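Local atomic coordinates of alpha-amylase (Eisenia fetida, PDB entry 6M4K), a protein that probably hydrolyses internal alpha-1,4-glucosidic linkages of starch-like polysaccharides, as a calcium- and chloride-dependent amylase of glycoside hydrolase family 13. Residues A[5-10]-A[228-233]. Sequence-based numbering, arbitrary orientation.
Sequences QYFGSY and GRNAYI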
# COMPACT_ATOMS: atom_id res chain seq x y z
N GLN A 5 -21.95 -5.94 -9.96
CA GLN A 5 -21.54 -5.48 -8.65
C GLN A 5 -20.19 -4.78 -8.75
O GLN A 5 -19.29 -5.25 -9.45
CB GLN A 5 -21.45 -6.65 -7.67
CG GLN A 5 -22.77 -7.34 -7.39
CD GLN A 5 -23.73 -6.48 -6.58
OE1 GLN A 5 -23.33 -5.47 -6.00
NE2 GLN A 5 -24.99 -6.88 -6.53
N TYR A 6 -20.05 -3.67 -8.04
CA TYR A 6 -18.81 -2.91 -8.00
C TYR A 6 -18.22 -3.00 -6.61
O TYR A 6 -18.94 -2.93 -5.61
CB TYR A 6 -19.05 -1.44 -8.40
CG TYR A 6 -17.81 -0.58 -8.29
CD1 TYR A 6 -16.73 -0.76 -9.13
CD2 TYR A 6 -17.73 0.43 -7.34
CE1 TYR A 6 -15.58 0.03 -9.03
CE2 TYR A 6 -16.59 1.23 -7.23
CZ TYR A 6 -15.53 1.02 -8.09
OH TYR A 6 -14.40 1.80 -7.97
N PHE A 7 -16.89 -3.17 -6.55
CA PHE A 7 -16.18 -3.47 -5.32
C PHE A 7 -15.17 -2.40 -4.92
O PHE A 7 -14.36 -2.64 -4.02
CB PHE A 7 -15.52 -4.85 -5.42
CG PHE A 7 -16.52 -5.98 -5.58
CD1 PHE A 7 -17.05 -6.27 -6.83
CD2 PHE A 7 -16.92 -6.73 -4.49
CE1 PHE A 7 -17.98 -7.30 -6.98
CE2 PHE A 7 -17.84 -7.76 -4.64
CZ PHE A 7 -18.37 -8.04 -5.88
N GLY A 8 -15.20 -1.22 -5.55
CA GLY A 8 -14.21 -0.20 -5.27
C GLY A 8 -14.52 0.73 -4.12
O GLY A 8 -13.73 1.64 -3.84
N SER A 9 -15.64 0.55 -3.43
CA SER A 9 -15.96 1.38 -2.28
C SER A 9 -15.51 0.69 -1.01
O SER A 9 -15.70 -0.52 -0.84
CB SER A 9 -17.46 1.68 -2.22
OG SER A 9 -18.20 0.51 -1.93
N TYR A 10 -14.88 1.45 -0.13
CA TYR A 10 -14.42 0.94 1.15
C TYR A 10 -15.23 1.59 2.26
O TYR A 10 -15.98 2.54 2.04
CB TYR A 10 -12.92 1.16 1.34
CG TYR A 10 -12.47 2.59 1.19
CD1 TYR A 10 -12.19 3.13 -0.05
CD2 TYR A 10 -12.33 3.40 2.30
CE1 TYR A 10 -11.77 4.43 -0.19
CE2 TYR A 10 -11.91 4.70 2.18
CZ TYR A 10 -11.64 5.22 0.93
OH TYR A 10 -11.22 6.51 0.81
N GLY A 228 -25.85 -5.17 3.11
CA GLY A 228 -25.84 -4.94 1.67
C GLY A 228 -24.58 -4.29 1.13
O GLY A 228 -24.64 -3.60 0.11
N ARG A 229 -23.44 -4.53 1.76
CA ARG A 229 -22.18 -3.91 1.37
C ARG A 229 -21.24 -4.96 0.79
O ARG A 229 -20.99 -5.99 1.42
CB ARG A 229 -21.53 -3.24 2.58
CG ARG A 229 -20.43 -2.28 2.22
CD ARG A 229 -21.00 -1.13 1.42
NE ARG A 229 -19.94 -0.28 0.89
CZ ARG A 229 -19.59 0.87 1.43
NH1 ARG A 229 -20.23 1.33 2.50
NH2 ARG A 229 -18.60 1.58 0.90
N ASN A 230 -20.71 -4.69 -0.39
CA ASN A 230 -19.71 -5.56 -0.98
C ASN A 230 -18.36 -5.35 -0.29
O ASN A 230 -18.07 -4.27 0.22
CB ASN A 230 -19.52 -5.22 -2.46
CG ASN A 230 -20.76 -5.50 -3.30
OD1 ASN A 230 -21.57 -6.37 -2.96
ND2 ASN A 230 -20.88 -4.80 -4.41
N ALA A 231 -17.55 -6.41 -0.30
CA ALA A 231 -16.16 -6.28 0.14
C ALA A 231 -15.44 -5.22 -0.68
O ALA A 231 -15.79 -4.94 -1.83
CB ALA A 231 -15.46 -7.62 -0.05
N TYR A 232 -14.43 -4.60 -0.07
CA TYR A 232 -13.56 -3.68 -0.80
C TYR A 232 -12.50 -4.47 -1.56
O TYR A 232 -11.78 -5.28 -0.98
CB TYR A 232 -12.87 -2.76 0.19
CG TYR A 232 -11.93 -1.72 -0.39
CD1 TYR A 232 -12.21 -1.06 -1.58
CD2 TYR A 232 -10.76 -1.37 0.30
CE1 TYR A 232 -11.36 -0.08 -2.08
CE2 TYR A 232 -9.90 -0.39 -0.19
CZ TYR A 232 -10.20 0.24 -1.38
OH TYR A 232 -9.38 1.22 -1.89
N ILE A 233 -12.37 -4.23 -2.86
CA ILE A 233 -11.38 -4.91 -3.68
C ILE A 233 -10.50 -3.85 -4.33
O ILE A 233 -11.00 -2.96 -5.04
CB ILE A 233 -12.02 -5.79 -4.77
CG1 ILE A 233 -12.95 -6.84 -4.15
CG2 ILE A 233 -10.94 -6.41 -5.66
CD1 ILE A 233 -12.22 -7.93 -3.42
O HOH W 1 -19.68 -2.03 -1.19
O HOH W 2 -16.68 -2.15 1.30
O HOH W 3 -17.04 -2.41 -2.29
O HOH W 4 -18.81 3.66 3.13
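Tyr-10 holds its CG between the backbone N and the carbonyl carbon (chi1 56°), while Tyr-232 turns its CG away from its own N, which lays the two side chains alongside each other, pointing the same way. The contact lies at the N-terminal end of strand 232-235 of the TIM barrel, where the loop of 5-10, ahead of the first barrel strand 19-22, passes over the start of the fifth. Tyr-10 CB sits over the face of the Tyr-232 ring, 3.5 Å from its centroid and 12° off the normal, a CH-pi contact; the two rings themselves meet obliquely. Beyond the segments, Tyr-232 OH is hydrogen-bonded to His-339 and Tyr-10 OH to Asp-17. A serine in place of Tyr-232 would probably leave Tyr-10 CB without its aromatic bed and His-339 without its phenolic partner. One backbone bond ties the loop to the strand start: Ile-233 N donates to Phe-7 O at 2.8 Å, and Ile-233 CG1 packs 3.5 Å from Phe-7 CB. The Asn-230 amide stacks over one face of the Phe-7 ring, their planes 24° apart. Asn-230 ND2 donates to Tyr-6 O at 2.9 Å and, in the conformer given for Gln-5, to Gln-5 OE1 at 3.0 Å, both near the Asn-230 amide plane. Gln-219 binds Asn-230 OD1, so with Tyr-6 O both ends of this amide are held, which should fix its rotation. In the conformers given for Ser-9 and Arg-229, Arg-229 NH2 makes a weak bond to Ser-9 OG, and one water accepts from Arg-229 NE at 2.7 Å while donating to Asn-230 O.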